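Local structure of putative acetyltransferase Ta0821 (Thermoplasma acidophilum DSM 1728, 3C26) at residues S222-A225 / S226-I229; C174-D178 / W179-C183; S126-E129 / P130-R133. The protein is a putative acetyltransferase of the GNAT family, probably transferring an acyl group to an acceptor substrate. All coordinates share one frame; numbering follows the deposited sequence. Where two conformers were deposited one is given.

Contact 1: S222-A225 / S226-I229; sequences SDDA and SSFI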
ATOM      1  N   SER A 222     -24.883  -0.759   0.531  1.00 24.72           N
ATOM      2  CA  SER A 222     -25.287  -0.311   1.865  1.00 26.34           C
ATOM      3  C   SER A 222     -25.835   1.103   1.805  1.00 27.86           C
ATOM      4  O   SER A 222     -25.332   1.901   1.033  1.00 29.26           O
ATOM      5  CB  SER A 222     -24.118  -0.340   2.853  1.00 25.64           C
ATOM      6  OG  SER A 222     -24.565   0.208   4.084  1.00 25.52           O
ATOM      7  N   ASP A 223     -26.852   1.410   2.602  1.00 28.70           N
ATOM      8  CA  ASP A 223     -27.344   2.780   2.628  1.00 30.04           C
ATOM      9  C   ASP A 223     -26.460   3.594   3.530  1.00 30.85           C
ATOM     10  O   ASP A 223     -26.485   4.803   3.469  1.00 32.32           O
ATOM     11  CB  ASP A 223     -28.813   2.882   3.082  1.00 30.56           C
ATOM     12  N   ASP A 224     -25.658   2.917   4.350  1.00 30.97           N
ATOM     13  CA  ASP A 224     -24.711   3.598   5.261  1.00 30.38           C
ATOM     14  C   ASP A 224     -23.503   2.729   5.598  1.00 30.07           C
ATOM     15  O   ASP A 224     -23.430   2.111   6.668  1.00 29.30           O
ATOM     16  CB  ASP A 224     -25.427   4.045   6.541  1.00 30.78           C
ATOM     17  CG  ASP A 224     -24.518   4.767   7.503  1.00 30.15           C
ATOM     18  OD1 ASP A 224     -23.368   5.081   7.142  1.00 30.63           O
ATOM     19  OD2 ASP A 224     -24.963   4.992   8.638  1.00 27.80           O
ATOM     20  N   ALA A 225     -22.549   2.712   4.676  1.00 29.86           N
ATOM     21  CA  ALA A 225     -21.361   1.840   4.834  1.00 30.18           C
ATOM     22  C   ALA A 225     -20.524   2.228   6.045  1.00 30.49           C
ATOM     23  O   ALA A 225     -19.998   1.366   6.736  1.00 30.08           O
ATOM     24  CB  ALA A 225     -20.486   1.799   3.550  1.00 29.66           C
ATOM     25  N   SER A 226     -20.413   3.524   6.319  1.00 30.91           N
ATOM     26  CA  SER A 226     -19.642   3.950   7.522  1.00 30.71           C
ATOM     27  C   SER A 226     -20.142   3.256   8.786  1.00 29.81           C
ATOM     28  O   SER A 226     -19.367   2.753   9.588  1.00 28.60           O
ATOM     29  CB  SER A 226     -19.717   5.459   7.748  1.00 30.51           C
ATOM     30  OG  SER A 226     -19.073   6.138   6.695  1.00 32.24           O
ATOM     31  N   SER A 227     -21.459   3.229   8.954  1.00 29.67           N
ATOM     32  CA  SER A 227     -22.044   2.636  10.181  1.00 29.27           C
ATOM     33  C   SER A 227     -21.853   1.143  10.206  1.00 28.84           C
ATOM     34  O   SER A 227     -21.623   0.531  11.259  1.00 28.44           O
ATOM     35  CB  SER A 227     -23.546   2.930  10.309  1.00 29.78           C
ATOM     36  OG  SER A 227     -23.758   4.253  10.737  1.00 29.90           O
ATOM     37  N   PHE A 228     -21.965   0.554   9.024  1.00 28.08           N
ATOM     38  CA  PHE A 228     -21.783  -0.893   8.903  1.00 27.59           C
ATOM     39  C   PHE A 228     -20.351  -1.277   9.323  1.00 28.16           C
ATOM     40  O   PHE A 228     -20.107  -2.235  10.064  1.00 28.67           O
ATOM     41  CB  PHE A 228     -22.099  -1.393   7.482  1.00 26.96           C
ATOM     42  CG  PHE A 228     -22.030  -2.877   7.372  1.00 25.85           C
ATOM     43  CD1 PHE A 228     -23.134  -3.659   7.658  1.00 25.77           C
ATOM     44  CD2 PHE A 228     -20.814  -3.509   7.068  1.00 26.05           C
ATOM     45  CE1 PHE A 228     -23.046  -5.056   7.610  1.00 27.31           C
ATOM     46  CE2 PHE A 228     -20.713  -4.877   7.037  1.00 24.55           C
ATOM     47  CZ  PHE A 228     -21.831  -5.657   7.317  1.00 25.03           C
ATOM     48  N   ILE A 229     -19.393  -0.499   8.871  1.00 28.93           N
ATOM     49  CA  ILE A 229     -18.005  -0.793   9.203  1.00 28.86           C
ATOM     50  C   ILE A 229     -17.732  -0.539  10.668  1.00 29.79           C
ATOM     51  O   ILE A 229     -17.039  -1.300  11.335  1.00 29.25           O
ATOM     52  CB  ILE A 229     -17.038   0.055   8.370  1.00 29.17           C
ATOM     53  CG1 ILE A 229     -16.978  -0.500   6.953  1.00 28.16           C
ATOM     54  CG2 ILE A 229     -15.675   0.036   8.981  1.00 27.57           C
ATOM     55  CD1 ILE A 229     -16.376   0.436   6.014  1.00 28.59           C
TER
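Asp224 and Ser227 meet at the N-terminus of helix 225-232, where Asp224 is the N-cap. From its CB, CG lies anti to the backbone N (chi1 -179°), which brings Asp224 CG to 3.5 Å from Ser227 CB. From there the two oxygens divide the work. Asp224 OD1 accepts from Ser227 N, a weak capping bond of 3.2 Å that is nonetheless fairly straight. OD2 accepts from the hydroxyl: Ser227 OG lies 2.5 Å from Asp224 OD2 and approaches from above the carboxylate plane, 43° out of it. The Ser227 torsion sets OG beside its own backbone N, so amide and hydroxyl both turn to the same carboxylate. Behind the cap the helical bonds begin, Phe228 N to Asp224 O at 3.2 Å and Ile229 N to Ala225 O at 2.9 Å. Before it, Ser222 OG accepts from Asp224 N at 2.9 Å in an ST turn just after strand 214-221. Phe228 and Ile229 pack on Phe241 of strand 237-243. The carboxylate thus occupies a helix N-terminus and takes two donors from one serine, a setting that would probably favour its negative charge.

Contact 2: C174-D178 / W179-C183; sequences CFFID and WKYMC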
ATOM      1  N   CYS A 174     -24.639  -6.841  -9.909  1.00 23.28           N
ATOM      2  CA  CYS A 174     -23.389  -7.653  -9.928  1.00 23.60           C
ATOM      3  C   CYS A 174     -22.780  -7.454  -8.594  1.00 23.91           C
ATOM      4  O   CYS A 174     -22.792  -6.342  -8.072  1.00 24.13           O
ATOM      5  CB  CYS A 174     -22.410  -7.263 -11.017  1.00 24.17           C
ATOM      6  SG  CYS A 174     -23.099  -7.308 -12.638  1.00 25.92           S
ATOM      7  N   PHE A 175     -22.287  -8.560  -8.050  1.00 23.83           N
ATOM      8  CA  PHE A 175     -21.780  -8.654  -6.694  1.00 24.08           C
ATOM      9  C   PHE A 175     -20.598  -9.577  -6.563  1.00 22.88           C
ATOM     10  O   PHE A 175     -20.426 -10.498  -7.323  1.00 21.32           O
ATOM     11  CB  PHE A 175     -22.817  -9.335  -5.762  1.00 24.95           C
ATOM     12  CG  PHE A 175     -24.237  -8.959  -6.010  1.00 28.29           C
ATOM     13  CD1 PHE A 175     -24.998  -9.658  -6.937  1.00 29.88           C
ATOM     14  CD2 PHE A 175     -24.841  -7.966  -5.241  1.00 32.92           C
ATOM     15  CE1 PHE A 175     -26.291  -9.331  -7.150  1.00 28.82           C
ATOM     16  CE2 PHE A 175     -26.162  -7.629  -5.451  1.00 33.29           C
ATOM     17  CZ  PHE A 175     -26.887  -8.311  -6.407  1.00 32.08           C
ATOM     18  N   PHE A 176     -19.807  -9.310  -5.537  1.00 23.79           N
ATOM     19  CA  PHE A 176     -18.718 -10.192  -5.125  1.00 24.09           C
ATOM     20  C   PHE A 176     -19.322 -11.152  -4.149  1.00 25.30           C
ATOM     21  O   PHE A 176     -19.840 -10.745  -3.117  1.00 28.35           O
ATOM     22  CB  PHE A 176     -17.548  -9.457  -4.467  1.00 24.31           C
ATOM     23  CG  PHE A 176     -16.273  -9.533  -5.238  1.00 22.75           C
ATOM     24  CD1 PHE A 176     -15.798 -10.746  -5.699  1.00 26.32           C
ATOM     25  CD2 PHE A 176     -15.505  -8.412  -5.444  1.00 26.77           C
ATOM     26  CE1 PHE A 176     -14.601 -10.855  -6.387  1.00 27.38           C
ATOM     27  CE2 PHE A 176     -14.303  -8.507  -6.139  1.00 28.46           C
ATOM     28  CZ  PHE A 176     -13.857  -9.756  -6.600  1.00 31.08           C
ATOM     29  N   ILE A 177     -19.335 -12.422  -4.519  1.00 24.84           N
ATOM     30  CA  ILE A 177     -19.768 -13.446  -3.623  1.00 24.67           C
ATOM     31  C   ILE A 177     -18.738 -14.576  -3.612  1.00 24.70           C
ATOM     32  O   ILE A 177     -18.387 -15.132  -4.655  1.00 24.57           O
ATOM     33  CB  ILE A 177     -21.120 -13.975  -4.001  1.00 24.80           C
ATOM     34  CG1 ILE A 177     -22.160 -12.838  -3.953  1.00 26.65           C
ATOM     35  CG2 ILE A 177     -21.567 -15.073  -3.051  1.00 22.28           C
ATOM     36  CD1 ILE A 177     -23.575 -13.338  -4.110  1.00 29.27           C
ATOM     37  N   ASP A 178     -18.260 -14.912  -2.429  1.00 24.12           N
ATOM     38  CA  ASP A 178     -17.240 -15.978  -2.315  1.00 23.49           C
ATOM     39  C   ASP A 178     -16.164 -15.832  -3.384  1.00 23.39           C
ATOM     40  O   ASP A 178     -15.864 -16.764  -4.130  1.00 23.39           O
ATOM     41  CB  ASP A 178     -17.883 -17.354  -2.416  1.00 23.08           C
ATOM     42  CG  ASP A 178     -16.888 -18.510  -2.188  1.00 24.86           C
ATOM     43  OD1 ASP A 178     -15.930 -18.346  -1.450  1.00 23.55           O
ATOM     44  OD2 ASP A 178     -17.098 -19.607  -2.735  1.00 25.66           O
ATOM     45  N   TRP A 179     -15.630 -14.619  -3.479  1.00 23.29           N
ATOM     46  CA  TRP A 179     -14.498 -14.253  -4.372  1.00 22.64           C
ATOM     47  C   TRP A 179     -14.738 -14.382  -5.872  1.00 23.42           C
ATOM     48  O   TRP A 179     -13.802 -14.450  -6.679  1.00 24.01           O
ATOM     49  CB  TRP A 179     -13.209 -14.999  -3.991  1.00 23.42           C
ATOM     50  CG  TRP A 179     -12.707 -14.641  -2.647  1.00 19.69           C
ATOM     51  CD1 TRP A 179     -13.089 -15.223  -1.456  1.00 22.28           C
ATOM     52  CD2 TRP A 179     -11.775 -13.602  -2.297  1.00 20.35           C
ATOM     53  NE1 TRP A 179     -12.461 -14.607  -0.427  1.00 19.25           N
ATOM     54  CE2 TRP A 179     -11.624 -13.637  -0.900  1.00 21.06           C
ATOM     55  CE3 TRP A 179     -11.067 -12.643  -3.026  1.00 22.52           C
ATOM     56  CZ2 TRP A 179     -10.790 -12.757  -0.206  1.00 23.16           C
ATOM     57  CZ3 TRP A 179     -10.224 -11.777  -2.328  1.00 26.47           C
ATOM     58  CH2 TRP A 179     -10.113 -11.839  -0.936  1.00 22.51           C
ATOM     59  N   LYS A 180     -16.012 -14.413  -6.202  1.00 23.29           N
ATOM     60  CA  LYS A 180     -16.503 -14.475  -7.557  1.00 23.39           C
ATOM     61  C   LYS A 180     -17.387 -13.242  -7.787  1.00 24.34           C
ATOM     62  O   LYS A 180     -18.256 -12.937  -6.996  1.00 25.50           O
ATOM     63  CB  LYS A 180     -17.289 -15.784  -7.760  1.00 22.72           C
ATOM     64  CG  LYS A 180     -16.466 -17.052  -7.604  1.00 22.14           C
ATOM     65  CD  LYS A 180     -17.323 -18.329  -7.513  1.00 23.20           C
ATOM     66  CE  LYS A 180     -17.744 -18.605  -6.095  1.00 25.94           C
ATOM     67  NZ  LYS A 180     -18.694 -19.801  -5.886  1.00 26.15           N
ATOM     68  N   TYR A 181     -17.118 -12.518  -8.871  1.00 24.33           N
ATOM     69  CA  TYR A 181     -17.951 -11.388  -9.263  1.00 24.48           C
ATOM     70  C   TYR A 181     -18.998 -11.892 -10.273  1.00 24.15           C
ATOM     71  O   TYR A 181     -18.693 -12.240 -11.414  1.00 23.02           O
ATOM     72  CB  TYR A 181     -17.104 -10.227  -9.838  1.00 23.51           C
ATOM     73  CG  TYR A 181     -17.841  -8.901  -9.874  1.00 24.78           C
ATOM     74  CD1 TYR A 181     -18.055  -8.165  -8.691  1.00 23.95           C
ATOM     75  CD2 TYR A 181     -18.304  -8.365 -11.067  1.00 23.06           C
ATOM     76  CE1 TYR A 181     -18.689  -6.957  -8.704  1.00 24.54           C
ATOM     77  CE2 TYR A 181     -18.973  -7.171 -11.067  1.00 21.50           C
ATOM     78  CZ  TYR A 181     -19.178  -6.475  -9.894  1.00 22.38           C
ATOM     79  OH  TYR A 181     -19.842  -5.268  -9.941  1.00 26.88           O
HETATM   80  N   MSE A 182     -20.240 -11.881  -9.835  1.00 24.13           N
HETATM   81  CA  MSE A 182     -21.333 -12.472 -10.588  1.00 24.92           C
HETATM   82  C   MSE A 182     -22.551 -11.572 -10.631  1.00 25.51           C
HETATM   83  O   MSE A 182     -22.802 -10.800  -9.719  1.00 25.57           O
HETATM   84  CB  MSE A 182     -21.732 -13.810  -9.924  1.00 25.88           C
HETATM   85  CG  MSE A 182     -22.277 -13.670  -8.517  1.00 25.84           C
HETATM   86 SE   MSE A 182     -22.786 -15.368  -7.599  0.75 26.78          SE
HETATM   87  CE  MSE A 182     -21.038 -16.053  -7.158  1.00 22.48           C
ATOM     88  N   CYS A 183     -23.318 -11.721 -11.687  1.00 26.28           N
ATOM     89  CA  CYS A 183     -24.521 -10.943 -11.867  1.00 28.31           C
ATOM     90  C   CYS A 183     -25.743 -11.838 -11.938  1.00 30.30           C
ATOM     91  O   CYS A 183     -25.683 -13.020 -12.296  1.00 28.35           O
ATOM     92  CB  CYS A 183     -24.444 -10.056 -13.108  1.00 27.67           C
ATOM     93  SG  CYS A 183     -22.843  -9.198 -13.304  1.00 26.91           S
TER
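Cys174 and Cys183 close the open end of a two-stranded antiparallel beta hairpin, strands 174-177 and 180-183, whose other end is a type I' turn from Ile177 to Lys180. Their disulfide, seen in the crystal, joins a non-hydrogen-bonded pair with CA atoms 4.0 Å apart and a chi3 of 101°. Backbone bonds run in both directions between Phe175 and Met182 and between Ile177 and Lys180, the shortest being Phe175 N to Met182 O and Ile177 N to Lys180 O, each 2.8 Å. On the face of Cys174, Phe176, Tyr181 and Cys183, Tyr181 turns its edge to the face of Phe176 in a T-shaped pair, planes at 77°, with CD1 over the ring; Phe176 also meets Tyr146 edge-to-face. Tyr181 OH is hydrogen-bonded to Arg244. On the other face Phe175 stacks on Phe205, and the selenomethionine Met182 bends at chi3 (75°), bringing its CE to 3.8 Å from Ile177 CB. The charged contact is at the turn, where Asp178 and Lys180 lie side by side; the ammonium also forms a salt bridge with Glu78 and a hydrogen bond with Tyr194. In the Asp178-Lys180 salt bridge, Asp178 OD2 stands 3.5 Å from Lys180 NZ.

Contact 3: S126-E129 / P130-R133; sequences SWNE and PSLR. With EDO (1,2-ethanediol), chain H; EDO (1,2-ethanediol), chain I.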
ATOM      1  N   SER A 126      -4.913  -3.641  -6.927  1.00 21.51           N
ATOM      2  CA  SER A 126      -4.600  -2.333  -7.551  1.00 20.63           C
ATOM      3  C   SER A 126      -3.081  -2.067  -7.606  1.00 20.98           C
ATOM      4  O   SER A 126      -2.602  -1.306  -8.438  1.00 19.87           O
ATOM      5  CB  SER A 126      -5.238  -1.198  -6.753  1.00 21.39           C
ATOM      6  OG  SER A 126      -4.820  -1.235  -5.382  1.00 18.04           O
ATOM      7  N   TRP A 127      -2.324  -2.696  -6.713  1.00 20.31           N
ATOM      8  CA  TRP A 127      -0.833  -2.514  -6.681  1.00 19.45           C
ATOM      9  C   TRP A 127      -0.074  -3.536  -7.532  1.00 20.08           C
ATOM     10  O   TRP A 127       1.150  -3.474  -7.691  1.00 20.22           O
ATOM     11  CB  TRP A 127      -0.310  -2.609  -5.239  1.00 20.24           C
ATOM     12  CG  TRP A 127      -0.790  -3.831  -4.462  1.00 19.06           C
ATOM     13  CD1 TRP A 127      -1.760  -3.833  -3.485  1.00 22.38           C
ATOM     14  CD2 TRP A 127      -0.301  -5.168  -4.527  1.00 21.03           C
ATOM     15  NE1 TRP A 127      -1.936  -5.083  -2.999  1.00 20.10           N
ATOM     16  CE2 TRP A 127      -1.041  -5.927  -3.593  1.00 22.42           C
ATOM     17  CE3 TRP A 127       0.677  -5.816  -5.302  1.00 25.93           C
ATOM     18  CZ2 TRP A 127      -0.838  -7.306  -3.406  1.00 24.46           C
ATOM     19  CZ3 TRP A 127       0.897  -7.192  -5.099  1.00 22.01           C
ATOM     20  CH2 TRP A 127       0.140  -7.916  -4.167  1.00 25.11           C
ATOM     21  N   ASN A 128      -0.801  -4.518  -8.065  1.00 20.81           N
ATOM     22  CA  ASN A 128      -0.154  -5.624  -8.782  1.00 20.78           C
ATOM     23  C   ASN A 128      -0.000  -5.279 -10.247  1.00 21.06           C
ATOM     24  O   ASN A 128      -0.674  -5.797 -11.118  1.00 19.43           O
ATOM     25  CB  ASN A 128      -0.876  -6.949  -8.573  1.00 20.37           C
ATOM     26  CG  ASN A 128      -0.064  -8.110  -9.063  1.00 20.29           C
ATOM     27  OD1 ASN A 128       1.012  -7.910  -9.617  1.00 20.16           O
ATOM     28  ND2 ASN A 128      -0.537  -9.347  -8.816  1.00 18.62           N
ATOM     29  N   GLU A 129       0.938  -4.374 -10.472  1.00 21.92           N
ATOM     30  CA  GLU A 129       1.126  -3.768 -11.755  1.00 22.61           C
ATOM     31  C   GLU A 129       1.426  -4.774 -12.867  1.00 23.81           C
ATOM     32  O   GLU A 129       0.885  -4.638 -13.948  1.00 23.64           O
ATOM     33  CB  GLU A 129       2.199  -2.690 -11.708  1.00 22.86           C
ATOM     34  CG  GLU A 129       2.184  -1.789 -12.906  1.00 24.99           C
ATOM     35  CD  GLU A 129       0.953  -0.850 -12.980  1.00 28.44           C
ATOM     36  OE1 GLU A 129       0.243  -0.653 -11.991  1.00 27.24           O
ATOM     37  OE2 GLU A 129       0.718  -0.296 -14.070  1.00 29.01           O
ATOM     38  N   PRO A 130       2.336  -5.754 -12.628  1.00 24.46           N
ATOM     39  CA  PRO A 130       2.613  -6.751 -13.674  1.00 23.98           C
ATOM     40  C   PRO A 130       1.356  -7.556 -14.050  1.00 24.88           C
ATOM     41  O   PRO A 130       1.105  -7.832 -15.208  1.00 23.59           O
ATOM     42  CB  PRO A 130       3.658  -7.641 -13.000  1.00 24.96           C
ATOM     43  CG  PRO A 130       4.392  -6.696 -12.109  1.00 25.21           C
ATOM     44  CD  PRO A 130       3.307  -5.855 -11.517  1.00 24.20           C
ATOM     45  N   SER A 131       0.570  -7.927 -13.065  1.00 24.85           N
ATOM     46  CA  SER A 131      -0.661  -8.663 -13.350  0.50 25.31           C
ATOM     47  C   SER A 131      -1.695  -7.782 -14.039  1.00 25.16           C
ATOM     48  O   SER A 131      -2.382  -8.234 -14.925  1.00 26.15           O
ATOM     49  CB  SER A 131      -1.240  -9.278 -12.089  0.50 25.02           C
ATOM     50  OG  SER A 131      -0.302 -10.187 -11.532  0.50 26.07           O
ATOM     51  N   LEU A 132      -1.772  -6.515 -13.642  1.00 25.24           N
ATOM     52  CA  LEU A 132      -2.726  -5.553 -14.262  1.00 24.73           C
ATOM     53  C   LEU A 132      -2.332  -5.344 -15.733  1.00 24.27           C
ATOM     54  O   LEU A 132      -3.161  -5.263 -16.626  1.00 24.21           O
ATOM     55  CB  LEU A 132      -2.722  -4.220 -13.510  1.00 24.73           C
ATOM     56  CG  LEU A 132      -3.337  -4.149 -12.083  1.00 24.08           C
ATOM     57  CD1 LEU A 132      -3.002  -2.835 -11.395  1.00 23.27           C
ATOM     58  CD2 LEU A 132      -4.833  -4.341 -12.127  1.00 19.60           C
ATOM     59  N   ARG A 133      -1.040  -5.237 -15.965  1.00 23.47           N
ATOM     60  CA  ARG A 133      -0.511  -5.115 -17.337  1.00 23.59           C
ATOM     61  C   ARG A 133      -0.806  -6.365 -18.171  1.00 23.33           C
ATOM     62  O   ARG A 133      -1.136  -6.296 -19.351  1.00 22.43           O
ATOM     63  CB  ARG A 133       1.002  -4.847 -17.324  1.00 24.04           C
ATOM     64  CG  ARG A 133       1.374  -3.483 -16.711  1.00 26.04           C
ATOM     65  CD  ARG A 133       0.715  -2.313 -17.450  1.00 32.49           C
ATOM     66  NE  ARG A 133       1.224  -2.180 -18.816  1.00 40.28           N
ATOM     67  CZ  ARG A 133       2.395  -1.632 -19.176  1.00 43.57           C
ATOM     68  NH1 ARG A 133       3.245  -1.149 -18.267  1.00 43.94           N
ATOM     69  NH2 ARG A 133       2.714  -1.577 -20.475  1.00 44.14           N
TER
HETATM   70  C1  EDO H 272      -1.241   1.522  -4.108  1.00 43.64           C
HETATM   71  O1  EDO H 272      -1.288   0.582  -3.022  1.00 43.81           O
HETATM   72  C2  EDO H 272      -1.745   0.862  -5.376  1.00 42.66           C
HETATM   73  O2  EDO H 272      -3.130   0.734  -5.144  1.00 41.66           O
HETATM   74  C1  EDO I 273      -3.457  -0.882 -15.225  1.00 47.01           C
HETATM   75  O1  EDO I 273      -2.047  -1.136 -15.095  1.00 44.53           O
HETATM   76  C2  EDO I 273      -3.785  -0.368 -16.614  1.00 46.58           C
HETATM   77  O2  EDO I 273      -3.399  -1.364 -17.553  1.00 49.30           O
HETATM   78  O   HOH W   1       2.552  -0.209 -15.811  1.00 45.09           O
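Asn128 and Ser131 form a local N-cap contact where the loop after strand 119-125 enters helix 129-138, within the GNAT family region. Asn128 is the N-cap, with CG anti to its N (chi1 -168°), which brings OD1 toward Ser131 N. Asn128 OD1 accepts weakly from Ser131 N at 3.5 Å and also accepts from Trp27 NE1, so a second residue helps fix the amide. The helical bonds are firmer: Leu132 N to Asn128 O is 2.8 Å, and Arg133 N to Glu129 O is 2.9 Å. Leu132 CD1 reaches back along the loop to within 3.4 Å of Ser126 O. Glu129 bends at chi2 (69°), which places Glu129 OE2 3.9 Å from Arg133 CD. A water bridges the two side chains, donating to Glu129 OE2 at 2.5 Å and accepting from Arg133 NH1 at 2.7 Å, and one ethanediol adds a weak bond to OE2. The acid and guanidinium do not touch; OE1 instead forms a salt bridge with Lys38 of the second subunit. Another ethanediol is hydrogen-bonded to Ser126 OG, which also bonds Ser258 N. Inward, Leu132 packs on Val124 of strand 119-125 and on Thr260 and Trp262 of strand 258-265. Asn128 touches Tyr36 of helix 31-40, while Pro130 and Arg133 meet Tyr32 and Tyr31 of the second subunit, placing this helix start at the dimer interface.

Along the chain contact 3 comes first, then contact 2, then contact 1, with no touching between them. Contacts 1 and 3 are both helix starts capped by a side chain, but their centres lie about 29 Å apart. The hairpin of contact 2, near the centre of the chain, is about 19 Å from contact 1 and 21 Å from contact 3, centre to centre. Contacts 2 and 3 share strand 258-265, on which both the hairpin and the helix start pack. Contact 1 packs instead on strand 237-243 through Phe241. Of the three, contact 3 alone meets the second subunit, so one strand backs both the buried hairpin and a helix start at the dimer interface.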